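Side-chain contacts in UPF0255 protein frsA (Vibrio vulnificus, PDB 4I4C), which probably hydrolyses carboxylic esters as an alpha/beta-hydrolase-type serine esterase, although its physiological substrate remains uncertain: residues 41-46 / 309-314; 79-82 / 86-89; 138-143 / 316-321; 301-306 / 339-344. One frame throughout, in Å; residues are numbered along the deposited sequence.

Interaction 1: residues 41-46 / 309-314; sequences KEKNGF and LQQMPK
The ring of Phe46 meets Pro313 at its edge: CE2 of Phe46 lies 3.9 Å from CG of Pro313, which sits near the plane of the ring. One face of the same ring is covered from within its own segment by CB of Asn44, 3.6 Å above the ring plane and over its centre. The Asn44 side chain also ties itself to the Phe46 backbone: its OD1 accepts the N-H of Phe46 (3.1 Å from N to OD1, nearly straight at 174°) and closes an Asx turn just past helix 31-44, where Gly45 has left helical geometry with positive phi.

ND2 of Asn44 gives a hydrogen bond to a water at 3.0 Å, and that water donates to the carbonyl O of Gln311 at 2.9 Å, so a single water links the two segments. The amide thus closes the turn with OD1 and reaches the opposite loop, through the water, with ND2. On the solvent-exposed side, Lys43 bends at chi3 (-75°) and brings NZ to OE1 of Gln311, 3.3 Å away in a weak hydrogen bond; Gln311 turns at chi2 to meet it.

Met312, next to Pro313, touches the bound hexanoic acid. In this surface contact the C-terminal end of helix 31-44 is set against the loop between helices 306-309 and 314-323, with Gln311 also resting on Leu36 and Ile40 of helix 31-44. Pro313 is the N-cap residue of helix 314-323, and Met312, whose CB points away from 41-46, packs on Leu317 and Leu320 of that helix.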
loop_
_atom_site.group_PDB
_atom_site.type_symbol
_atom_site.label_atom_id
_atom_site.label_comp_id
_atom_site.label_asym_id
_atom_site.label_seq_id
_atom_site.Cartn_x
_atom_site.Cartn_y
_atom_site.Cartn_z
ATOM N N LYS A 41 -9.516 6.878 -21.857
ATOM C CA LYS A 41 -10.375 5.696 -21.879
ATOM C C LYS A 41 -10.522 5.121 -23.284
ATOM O O LYS A 41 -10.423 3.919 -23.479
ATOM C CB LYS A 41 -11.758 6.000 -21.291
ATOM C CG LYS A 41 -12.783 4.873 -21.499
ATOM C CD LYS A 41 -14.058 5.055 -20.662
ATOM C CE LYS A 41 -14.969 6.149 -21.211
ATOM N NZ LYS A 41 -15.437 5.875 -22.599
ATOM N N GLU A 42 -10.754 5.982 -24.265
ATOM C CA GLU A 42 -10.783 5.543 -25.660
ATOM C C GLU A 42 -9.456 4.926 -26.128
ATOM O O GLU A 42 -9.447 3.922 -26.846
ATOM C CB GLU A 42 -11.126 6.710 -26.578
ATOM C CG GLU A 42 -12.600 6.991 -26.702
ATOM C CD GLU A 42 -13.002 7.137 -28.145
ATOM O OE1 GLU A 42 -13.184 6.093 -28.809
ATOM O OE2 GLU A 42 -13.101 8.287 -28.618
ATOM N N LYS A 43 -8.335 5.535 -25.749
ATOM C CA LYS A 43 -7.047 5.018 -26.213
ATOM C C LYS A 43 -6.664 3.687 -25.547
ATOM O O LYS A 43 -6.212 2.763 -26.232
ATOM C CB LYS A 43 -5.922 6.075 -26.131
ATOM C CG LYS A 43 -6.058 7.179 -27.198
ATOM C CD LYS A 43 -4.901 8.184 -27.225
ATOM C CE LYS A 43 -4.965 9.154 -26.063
ATOM N NZ LYS A 43 -3.913 10.229 -26.138
ATOM N N ASN A 44 -6.867 3.561 -24.235
ATOM C CA ASN A 44 -6.483 2.315 -23.568
ATOM C C ASN A 44 -7.499 1.150 -23.674
ATOM O O ASN A 44 -7.112 -0.016 -23.654
ATOM C CB ASN A 44 -5.962 2.552 -22.134
ATOM C CG ASN A 44 -7.041 2.994 -21.167
ATOM O OD1 ASN A 44 -8.142 2.440 -21.143
ATOM N ND2 ASN A 44 -6.718 3.991 -20.339
ATOM N N GLY A 45 -8.780 1.477 -23.815
ATOM C CA GLY A 45 -9.816 0.478 -24.006
ATOM C C GLY A 45 -9.954 -0.564 -22.908
ATOM O O GLY A 45 -10.541 -1.620 -23.137
ATOM N N PHE A 46 -9.431 -0.264 -21.720
ATOM C CA PHE A 46 -9.469 -1.189 -20.582
ATOM C C PHE A 46 -10.883 -1.626 -20.200
ATOM O O PHE A 46 -11.835 -0.848 -20.333
ATOM C CB PHE A 46 -8.769 -0.577 -19.366
ATOM C CG PHE A 46 -7.283 -0.389 -19.553
ATOM C CD1 PHE A 46 -6.607 -1.062 -20.559
ATOM C CD2 PHE A 46 -6.567 0.463 -18.720
ATOM C CE1 PHE A 46 -5.230 -0.890 -20.730
ATOM C CE2 PHE A 46 -5.200 0.631 -18.884
ATOM C CZ PHE A 46 -4.537 -0.035 -19.893
ATOM N N LEU A 309 1.860 11.532 -16.656
ATOM C CA LEU A 309 0.845 11.627 -15.610
ATOM C C LEU A 309 -0.535 11.913 -16.203
ATOM O O LEU A 309 -1.548 11.377 -15.739
ATOM C CB LEU A 309 1.236 12.694 -14.577
ATOM C CG LEU A 309 2.487 12.325 -13.769
ATOM C CD1 LEU A 309 3.032 13.514 -12.999
ATOM C CD2 LEU A 309 2.169 11.181 -12.823
ATOM N N GLN A 310 -0.557 12.736 -17.246
ATOM C CA GLN A 310 -1.792 13.110 -17.925
ATOM C C GLN A 310 -2.400 11.971 -18.753
ATOM O O GLN A 310 -3.515 12.090 -19.258
ATOM C CB GLN A 310 -1.532 14.316 -18.824
ATOM C CG GLN A 310 -1.170 15.579 -18.065
ATOM C CD GLN A 310 -0.708 16.687 -18.991
ATOM O OE1 GLN A 310 -1.086 16.715 -20.162
ATOM N NE2 GLN A 310 0.122 17.605 -18.471
ATOM N N GLN A 311 -1.661 10.875 -18.897
ATOM C CA GLN A 311 -2.099 9.765 -19.735
ATOM C C GLN A 311 -2.423 8.510 -18.923
ATOM O O GLN A 311 -2.790 7.491 -19.485
ATOM C CB GLN A 311 -1.055 9.463 -20.819
ATOM C CG GLN A 311 -0.996 10.524 -21.906
ATOM C CD GLN A 311 -2.384 10.937 -22.390
ATOM O OE1 GLN A 311 -3.129 10.130 -22.952
ATOM N NE2 GLN A 311 -2.739 12.197 -22.161
ATOM N N MET A 312 -2.275 8.613 -17.603
ATOM C CA MET A 312 -2.614 7.553 -16.655
ATOM C C MET A 312 -4.107 7.223 -16.606
ATOM O O MET A 312 -4.938 8.114 -16.752
ATOM C CB MET A 312 -2.204 7.988 -15.252
ATOM C CG MET A 312 -0.730 8.015 -15.031
ATOM S SD MET A 312 -0.457 8.121 -13.273
ATOM C CE MET A 312 -1.296 9.663 -12.874
ATOM N N PRO A 313 -4.445 5.940 -16.354
ATOM C CA PRO A 313 -5.850 5.560 -16.184
ATOM C C PRO A 313 -6.534 6.389 -15.095
ATOM O O PRO A 313 -5.876 6.855 -14.168
ATOM C CB PRO A 313 -5.766 4.080 -15.784
ATOM C CG PRO A 313 -4.525 3.603 -16.484
ATOM C CD PRO A 313 -3.552 4.763 -16.347
ATOM N N LYS A 314 -7.843 6.573 -15.219
ATOM C CA LYS A 314 -8.589 7.413 -14.292
ATOM C C LYS A 314 -8.443 6.995 -12.830
ATOM O O LYS A 314 -8.481 7.842 -11.937
ATOM C CB LYS A 314 -10.070 7.428 -14.678
ATOM C CG LYS A 314 -10.899 8.331 -13.804
ATOM C CD LYS A 314 -12.384 8.335 -14.199
ATOM C CE LYS A 314 -13.141 9.273 -13.258
ATOM N NZ LYS A 314 -14.588 9.313 -13.615
HETATM O O HOH W 1 -3.927 4.879 -19.887
#

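Interaction 2: residues 79-82 / 86-89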
loop_
_atom_site.group_PDB
_atom_site.type_symbol
_atom_site.label_atom_id
_atom_site.label_comp_id
_atom_site.label_asym_id
_atom_site.label_seq_id
_atom_site.Cartn_x
_atom_site.Cartn_y
_atom_site.Cartn_z
ATOM N N HIS A 79 -26.590 -5.983 -13.896
ATOM C CA HIS A 79 -26.928 -4.695 -13.310
ATOM C C HIS A 79 -26.254 -3.503 -13.985
ATOM O O HIS A 79 -25.175 -3.623 -14.576
ATOM C CB HIS A 79 -26.675 -4.706 -11.808
ATOM C CG HIS A 79 -27.711 -5.466 -11.045
ATOM N ND1 HIS A 79 -27.400 -6.355 -10.039
ATOM C CD2 HIS A 79 -29.061 -5.485 -11.159
ATOM C CE1 HIS A 79 -28.516 -6.875 -9.553
ATOM N NE2 HIS A 79 -29.537 -6.363 -10.217
ATOM N N SER A 80 -26.910 -2.351 -13.887
ATOM C CA SER A 80 -26.455 -1.150 -14.571
ATOM C C SER A 80 -25.115 -0.678 -14.050
ATOM O O SER A 80 -24.872 -0.658 -12.833
ATOM C CB SER A 80 -27.488 -0.019 -14.454
ATOM O OG SER A 80 -28.581 -0.236 -15.331
ATOM N N ARG A 81 -24.256 -0.290 -14.986
ATOM C CA ARG A 81 -22.916 0.190 -14.674
ATOM C C ARG A 81 -22.799 1.687 -14.965
ATOM O O ARG A 81 -23.476 2.209 -15.853
ATOM C CB ARG A 81 -21.882 -0.596 -15.486
ATOM C CG ARG A 81 -21.824 -2.069 -15.111
ATOM C CD ARG A 81 -20.718 -2.818 -15.837
ATOM N NE ARG A 81 -20.542 -4.145 -15.253
ATOM C CZ ARG A 81 -21.287 -5.187 -15.596
ATOM N NH1 ARG A 81 -22.240 -5.018 -16.510
ATOM N NH2 ARG A 81 -21.099 -6.376 -15.027
ATOM N N THR A 82 -21.944 2.374 -14.214
ATOM C CA THR A 82 -21.652 3.776 -14.494
ATOM C C THR A 82 -21.143 3.889 -15.924
ATOM O O THR A 82 -21.521 4.799 -16.660
ATOM C CB THR A 82 -20.631 4.346 -13.498
ATOM O OG1 THR A 82 -21.133 4.156 -12.167
ATOM C CG2 THR A 82 -20.401 5.828 -13.750
ATOM N N TRP A 86 -16.480 -0.568 -18.324
ATOM C CA TRP A 86 -15.788 -0.894 -17.082
ATOM C C TRP A 86 -16.600 -1.861 -16.218
ATOM O O TRP A 86 -17.529 -1.461 -15.527
ATOM C CB TRP A 86 -15.470 0.399 -16.314
ATOM C CG TRP A 86 -14.399 1.254 -16.973
ATOM C CD1 TRP A 86 -13.525 0.867 -17.951
ATOM C CD2 TRP A 86 -14.112 2.630 -16.706
ATOM N NE1 TRP A 86 -12.695 1.913 -18.292
ATOM C CE2 TRP A 86 -13.037 3.007 -17.545
ATOM C CE3 TRP A 86 -14.652 3.582 -15.836
ATOM C CZ2 TRP A 86 -12.499 4.289 -17.535
ATOM C CZ3 TRP A 86 -14.116 4.863 -15.836
ATOM C CH2 TRP A 86 -13.056 5.203 -16.678
ATOM N N LEU A 87 -16.220 -3.135 -16.256
ATOM C CA LEU A 87 -16.983 -4.214 -15.626
ATOM C C LEU A 87 -17.210 -4.055 -14.123
ATOM O O LEU A 87 -18.237 -4.477 -13.598
ATOM C CB LEU A 87 -16.340 -5.570 -15.941
ATOM C CG LEU A 87 -16.246 -5.843 -17.441
ATOM C CD1 LEU A 87 -15.501 -7.128 -17.740
ATOM C CD2 LEU A 87 -17.642 -5.861 -18.062
ATOM N N ASP A 88 -16.258 -3.440 -13.437
ATOM C CA ASP A 88 -16.346 -3.232 -11.991
ATOM C C ASP A 88 -17.172 -2.007 -11.561
ATOM O O ASP A 88 -17.134 -1.616 -10.391
ATOM C CB ASP A 88 -14.942 -3.127 -11.393
ATOM C CG ASP A 88 -14.081 -2.094 -12.102
ATOM O OD1 ASP A 88 -14.181 -2.000 -13.344
ATOM O OD2 ASP A 88 -13.327 -1.361 -11.418
ATOM N N THR A 89 -17.934 -1.398 -12.466
ATOM C CA THR A 89 -18.711 -0.219 -12.040
ATOM C C THR A 89 -20.231 -0.421 -11.905
ATOM O O THR A 89 -20.991 0.524 -12.081
ATOM C CB THR A 89 -18.421 1.053 -12.887
ATOM O OG1 THR A 89 -18.903 0.880 -14.228
ATOM C CG2 THR A 89 -16.898 1.385 -12.902
#
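Arg81 and Thr89 bring the two backbones to 5.0 Å between CA atoms, and the type I turn from Trp86 to Thr89 brings the carbonyl O of Thr89 back to the N-H of Thr82 (3.0 Å from N to O). The same carbonyl O of Thr89 also receives a CA-H...O contact from Arg81.

Arg81 runs extended from CG to NE alongside the turn. Its NE-H points at the carbonyl O of Leu87, 2.9 Å from NE to O and nearly straight at 167°. The oxygen lies in the guanidinium plane, at its edge, whereas NE approaches that carbonyl tilted 34° out of the carbonyl plane. CD2 of Leu87 covers one face of the guanidinium. This is a compact loop between helices 64-75 and 98-114, in which an arginine side chain ties down a beta turn through a main-chain carbonyl; its NH2 extends the tie to the carbonyls of Ile74 and Ser77, at and just after the end of helix 64-75.

In Thr89, OG1 stands between the backbone N and the carbonyl carbon (chi1 68°), which lets it donate to the O of Trp86 at 3.0 Å, in the carbonyl plane; OG1 is also hydrogen-bonded to the N of Asp83. The Trp86 oxygen accepts the N-H of Thr89 as well, so two donors from one residue grip it. Thr82 crosses Thr89 at about a right angle, and CB of Thr82 lies 3.9 Å from OG1 of Thr89, while the Thr82 hydroxyl is hydrogen-bonded to Glu22.

Interaction 3: residues 138-143 / 316-321; sequences PHLKSD and YLDVLA
Leu140 and Pro138 approach helix 314-323 from one flank, in a buried loop-on-helix packing that sets the connection between helices 121-136 and 144-163 against it. The branches of Leu140 reach over Asp318: CD1 comes 4.0 Å from CB of Asp318, and CD2 rests 3.6 Å from the carbonyl O of the same residue, close to the peptide that leads into Val319. A chi1 of -65° puts CG of the leucine beside its backbone N and thereby sends CD1 and CD2 to Asp318.

Asp318 offers Leu140 its aliphatic CB, while its carboxylate is taken up by two tyrosines, OD1 hydrogen-bonded to the hydroxyl of Tyr29 and OD2 to that of Tyr49. Both carboxylate oxygens of this buried residue therefore have hydrogen-bond partners, consistent with its carrying a charge there. Val319 directs CG2 to the loop: CG1 stands anti to the backbone N (chi1 167°), which leaves CG2 beside that N and facing the proline.

Across the segments the contact is apolar, but polar bonds from the next turn of the helix secure the loop. Arg323 holds the carbonyls of Pro138 and His139, and Ser322 OG bonds the N of Lys141. The side chain of Val319 lies about 6 Å from the bound hexanoic acid, near its pocket. Pro138, preceded by a cis peptide bond, crosses Val319 obliquely and puts its CB 3.6 Å from CG2 of Val319.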
loop_
_atom_site.group_PDB
_atom_site.type_symbol
_atom_site.label_atom_id
_atom_site.label_comp_id
_atom_site.label_asym_id
_atom_site.label_seq_id
_atom_site.Cartn_x
_atom_site.Cartn_y
_atom_site.Cartn_z
ATOM N N PRO A 138 -9.910 1.366 -4.566
ATOM C CA PRO A 138 -8.661 2.001 -4.110
ATOM C C PRO A 138 -8.813 3.059 -3.003
ATOM O O PRO A 138 -7.971 3.966 -2.898
ATOM C CB PRO A 138 -8.172 2.690 -5.376
ATOM C CG PRO A 138 -9.459 3.200 -5.982
ATOM C CD PRO A 138 -10.463 2.067 -5.739
ATOM N N HIS A 139 -9.867 2.971 -2.203
ATOM C CA HIS A 139 -9.970 3.785 -0.988
ATOM C C HIS A 139 -10.057 5.282 -1.263
ATOM O O HIS A 139 -9.298 6.080 -0.707
ATOM C CB HIS A 139 -8.806 3.461 -0.045
ATOM C CG HIS A 139 -8.612 1.994 0.155
ATOM N ND1 HIS A 139 -9.545 1.206 0.793
ATOM C CD2 HIS A 139 -7.604 1.167 -0.214
ATOM C CE1 HIS A 139 -9.120 -0.043 0.813
ATOM N NE2 HIS A 139 -7.943 -0.094 0.213
ATOM N N LEU A 140 -10.969 5.645 -2.158
ATOM C CA LEU A 140 -11.311 7.036 -2.407
ATOM C C LEU A 140 -12.032 7.580 -1.180
ATOM O O LEU A 140 -12.864 6.884 -0.591
ATOM C CB LEU A 140 -12.202 7.143 -3.640
ATOM C CG LEU A 140 -11.544 6.724 -4.963
ATOM C CD1 LEU A 140 -12.413 7.141 -6.133
ATOM C CD2 LEU A 140 -10.143 7.309 -5.103
ATOM N N LYS A 141 -11.728 8.814 -0.792
ATOM C CA LYS A 141 -12.140 9.301 0.530
ATOM C C LYS A 141 -13.641 9.539 0.629
ATOM O O LYS A 141 -14.230 9.425 1.708
ATOM C CB LYS A 141 -11.352 10.553 0.953
ATOM C CG LYS A 141 -11.785 11.844 0.272
ATOM C CD LYS A 141 -10.834 12.997 0.600
ATOM C CE LYS A 141 -10.609 13.126 2.101
ATOM N NZ LYS A 141 -9.469 14.050 2.415
ATOM N N SER A 142 -14.265 9.849 -0.500
ATOM C CA SER A 142 -15.689 10.134 -0.483
ATOM C C SER A 142 -16.514 8.883 -0.771
ATOM O O SER A 142 -17.724 8.966 -0.964
ATOM C CB SER A 142 -16.013 11.229 -1.495
ATOM O OG SER A 142 -15.634 10.823 -2.799
ATOM N N ASP A 143 -15.856 7.725 -0.787
ATOM C CA ASP A 143 -16.517 6.473 -1.148
ATOM C C ASP A 143 -17.168 5.840 0.079
ATOM O O ASP A 143 -16.482 5.279 0.928
ATOM C CB ASP A 143 -15.493 5.521 -1.778
ATOM C CG ASP A 143 -16.126 4.297 -2.442
ATOM O OD1 ASP A 143 -17.224 3.853 -2.031
ATOM O OD2 ASP A 143 -15.482 3.750 -3.369
ATOM N N TYR A 316 -5.873 6.036 -11.151
ATOM C CA TYR A 316 -4.689 6.658 -10.528
ATOM C C TYR A 316 -4.905 8.141 -10.246
ATOM O O TYR A 316 -4.554 8.641 -9.167
ATOM C CB TYR A 316 -3.410 6.413 -11.358
ATOM C CG TYR A 316 -3.066 4.930 -11.468
ATOM C CD1 TYR A 316 -2.359 4.284 -10.452
ATOM C CD2 TYR A 316 -3.474 4.169 -12.567
ATOM C CE1 TYR A 316 -2.057 2.930 -10.530
ATOM C CE2 TYR A 316 -3.168 2.804 -12.657
ATOM C CZ TYR A 316 -2.458 2.197 -11.629
ATOM O OH TYR A 316 -2.145 0.854 -11.686
ATOM N N LEU A 317 -5.478 8.843 -11.216
ATOM C CA LEU A 317 -5.792 10.251 -11.040
ATOM C C LEU A 317 -6.839 10.438 -9.926
ATOM O O LEU A 317 -6.756 11.395 -9.158
ATOM C CB LEU A 317 -6.254 10.855 -12.368
ATOM C CG LEU A 317 -5.165 10.890 -13.452
ATOM C CD1 LEU A 317 -5.767 11.192 -14.828
ATOM C CD2 LEU A 317 -4.098 11.924 -13.098
ATOM N N ASP A 318 -7.793 9.508 -9.817
ATOM C CA ASP A 318 -8.797 9.567 -8.747
ATOM C C ASP A 318 -8.134 9.394 -7.373
ATOM O O ASP A 318 -8.410 10.145 -6.433
ATOM C CB ASP A 318 -9.887 8.493 -8.921
ATOM C CG ASP A 318 -10.863 8.767 -10.091
ATOM O OD1 ASP A 318 -10.852 9.855 -10.720
ATOM O OD2 ASP A 318 -11.688 7.862 -10.359
ATOM N N VAL A 319 -7.266 8.393 -7.248
ATOM C CA VAL A 319 -6.519 8.205 -6.005
ATOM C C VAL A 319 -5.686 9.448 -5.634
ATOM O O VAL A 319 -5.663 9.863 -4.472
ATOM C CB VAL A 319 -5.589 6.977 -6.076
ATOM C CG1 VAL A 319 -4.586 6.986 -4.920
ATOM C CG2 VAL A 319 -6.404 5.704 -6.063
ATOM N N LEU A 320 -5.018 10.031 -6.623
ATOM C CA LEU A 320 -4.203 11.217 -6.400
ATOM C C LEU A 320 -5.035 12.416 -5.930
ATOM O O LEU A 320 -4.668 13.094 -4.964
ATOM C CB LEU A 320 -3.392 11.553 -7.650
ATOM C CG LEU A 320 -2.275 10.540 -7.908
ATOM C CD1 LEU A 320 -1.660 10.767 -9.255
ATOM C CD2 LEU A 320 -1.229 10.644 -6.802
ATOM N N ALA A 321 -6.158 12.657 -6.606
ATOM C CA ALA A 321 -7.087 13.701 -6.212
ATOM C C ALA A 321 -7.583 13.508 -4.786
ATOM O O ALA A 321 -7.719 14.469 -4.035
ATOM C CB ALA A 321 -8.271 13.745 -7.175
#

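Interaction 4: residues 301-306 / 339-344; sequences DIFASP and AAWSLK
Phe303 and Trp341 both carry CG anti to their carbonyl carbons (chi1 -76° and -68°), and these rotations point the two side chains at each other. The edge of the indole, at CE3, is turned to the face of the Phe303 ring in a T-shaped (edge-to-face) stack: the centroids of the phenyl and the indole six-membered ring are 5.4 Å apart, with planes at 81°. Over the same phenyl ring, offset toward its rim, stands CB of Trp341, making a CH-pi contact 3.9 Å from the ring centroid; its nearest ring atom is CD2 of Phe303 at 3.5 Å. One residue thus meets the phenyl group with both its methylene and its ring edge.

Smaller contacts surround the pair. CA of Ala339 makes a CA-H...O contact of 3.2 Å with the carbonyl O of Phe303, and CB of Phe303 lies 4.3 Å from CB of Ser342, whose hydroxyl is hydrogen-bonded to His300. Within 301-306, OG of Ser305, the last residue of a type I turn, bonds back to the O of Asp301 from above the carbonyl plane.

Phe273, a residue of the hexanoic acid pocket, meets both rings and makes the pair part of an aromatic cluster. The rings meet through dispersion and C-H contacts, and with the Phe303 side chain about 4 Å from the bound hexanoic acid the cluster probably contributes an apolar surface near the site.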
loop_
_atom_site.group_PDB
_atom_site.type_symbol
_atom_site.label_atom_id
_atom_site.label_comp_id
_atom_site.label_asym_id
_atom_site.label_seq_id
_atom_site.Cartn_x
_atom_site.Cartn_y
_atom_site.Cartn_z
ATOM N N ASP A 301 11.176 9.288 -11.961
ATOM C CA ASP A 301 10.828 9.389 -13.381
ATOM C C ASP A 301 9.373 9.778 -13.654
ATOM O O ASP A 301 9.117 10.766 -14.333
ATOM C CB ASP A 301 11.189 8.111 -14.146
ATOM C CG ASP A 301 11.123 8.303 -15.646
ATOM O OD1 ASP A 301 12.088 8.849 -16.222
ATOM O OD2 ASP A 301 10.100 7.924 -16.249
ATOM N N ILE A 302 8.430 9.005 -13.120
ATOM C CA ILE A 302 7.017 9.275 -13.367
ATOM C C ILE A 302 6.587 10.636 -12.803
ATOM O O ILE A 302 5.854 11.378 -13.458
ATOM C CB ILE A 302 6.093 8.127 -12.859
ATOM C CG1 ILE A 302 4.624 8.473 -13.077
ATOM C CG2 ILE A 302 6.320 7.827 -11.391
ATOM C CD1 ILE A 302 4.207 8.456 -14.529
ATOM N N PHE A 303 7.059 10.967 -11.602
ATOM C CA PHE A 303 6.669 12.214 -10.946
ATOM C C PHE A 303 7.107 13.429 -11.750
ATOM O O PHE A 303 6.443 14.469 -11.757
ATOM C CB PHE A 303 7.258 12.279 -9.536
ATOM C CG PHE A 303 6.534 11.419 -8.547
ATOM C CD1 PHE A 303 5.228 11.024 -8.781
ATOM C CD2 PHE A 303 7.154 11.000 -7.389
ATOM C CE1 PHE A 303 4.562 10.238 -7.880
ATOM C CE2 PHE A 303 6.474 10.205 -6.474
ATOM C CZ PHE A 303 5.180 9.825 -6.725
ATOM N N ALA A 304 8.219 13.267 -12.446
ATOM C CA ALA A 304 8.825 14.350 -13.196
ATOM C C ALA A 304 8.367 14.358 -14.648
ATOM O O ALA A 304 8.886 15.130 -15.451
ATOM C CB ALA A 304 10.350 14.236 -13.122
ATOM N N SER A 305 7.408 13.499 -14.988
ATOM C CA SER A 305 6.901 13.421 -16.366
ATOM C C SER A 305 5.414 13.785 -16.460
ATOM O O SER A 305 4.565 12.889 -16.436
ATOM C CB SER A 305 7.105 12.009 -16.939
ATOM O OG SER A 305 8.458 11.583 -16.843
ATOM N N PRO A 306 5.094 15.091 -16.594
ATOM C CA PRO A 306 3.695 15.548 -16.633
ATOM C C PRO A 306 2.904 14.910 -17.770
ATOM O O PRO A 306 1.714 14.587 -17.614
ATOM C CB PRO A 306 3.824 17.057 -16.874
ATOM C CG PRO A 306 5.172 17.398 -16.359
ATOM C CD PRO A 306 6.033 16.219 -16.699
ATOM N N ALA A 339 5.501 16.862 -9.548
ATOM C CA ALA A 339 6.949 16.907 -9.770
ATOM C C ALA A 339 7.706 17.075 -8.444
ATOM O O ALA A 339 8.808 16.542 -8.267
ATOM C CB ALA A 339 7.306 18.013 -10.744
ATOM N N ALA A 340 7.090 17.779 -7.498
ATOM C CA ALA A 340 7.735 18.055 -6.217
ATOM C C ALA A 340 7.971 16.817 -5.345
ATOM O O ALA A 340 8.625 16.904 -4.300
ATOM C CB ALA A 340 6.957 19.100 -5.446
ATOM N N TRP A 341 7.458 15.668 -5.779
ATOM C CA TRP A 341 7.550 14.442 -4.989
ATOM C C TRP A 341 8.757 13.599 -5.352
ATOM O O TRP A 341 9.109 12.668 -4.622
ATOM C CB TRP A 341 6.283 13.588 -5.144
ATOM C CG TRP A 341 5.054 14.179 -4.538
ATOM C CD1 TRP A 341 4.978 15.256 -3.701
ATOM C CD2 TRP A 341 3.720 13.717 -4.720
ATOM N NE1 TRP A 341 3.674 15.496 -3.356
ATOM C CE2 TRP A 341 2.880 14.563 -3.970
ATOM C CE3 TRP A 341 3.148 12.669 -5.450
ATOM C CZ2 TRP A 341 1.502 14.394 -3.929
ATOM C CZ3 TRP A 341 1.780 12.502 -5.405
ATOM C CH2 TRP A 341 0.971 13.361 -4.651
ATOM N N SER A 342 9.363 13.904 -6.494
ATOM C CA SER A 342 10.620 13.283 -6.891
ATOM C C SER A 342 11.719 13.555 -5.868
ATOM O O SER A 342 11.904 14.688 -5.434
ATOM C CB SER A 342 11.057 13.808 -8.261
ATOM O OG SER A 342 12.467 13.697 -8.446
ATOM N N LEU A 343 12.452 12.509 -5.507
ATOM C CA LEU A 343 13.526 12.604 -4.527
ATOM C C LEU A 343 14.781 13.224 -5.143
ATOM O O LEU A 343 15.706 13.602 -4.435
ATOM C CB LEU A 343 13.854 11.227 -3.943
ATOM C CG LEU A 343 12.825 10.573 -3.020
ATOM C CD1 LEU A 343 13.323 9.194 -2.579
ATOM C CD2 LEU A 343 12.552 11.446 -1.817
ATOM N N LYS A 344 14.797 13.305 -6.467
ATOM C CA LYS A 344 15.820 14.037 -7.192
ATOM C C LYS A 344 15.469 15.527 -7.161
ATOM O O LYS A 344 16.318 16.365 -6.850
ATOM C CB LYS A 344 15.907 13.540 -8.639
ATOM C CG LYS A 344 17.117 14.030 -9.409
ATOM C CD LYS A 344 16.901 13.855 -10.901
ATOM C CE LYS A 344 18.124 13.246 -11.563
ATOM N NZ LYS A 344 19.326 14.093 -11.379
#

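Along the chain, interaction 2 is nested within interaction 1, while interactions 1, 3 and 4 cross one another. Helix 314-323 and the loop before it are the common element: interaction 1 uses that loop, interaction 3 the helix, and Met312 connects the two. Interaction 4 joins through Leu320, which touches Trp341, and through Leu309, which packs on Ile302 and Phe303. Interaction 2, its centre 17 Å from that of interaction 1, meets it through Trp86; interactions 2 and 4 are 33 Å apart between centres. Interaction 1 thus joins helix 31-44, and interaction 3 the 138-143 loop, to the helix 314-323 region by the hexanoic acid; interaction 4 lies beside the ligand, interaction 2 further out.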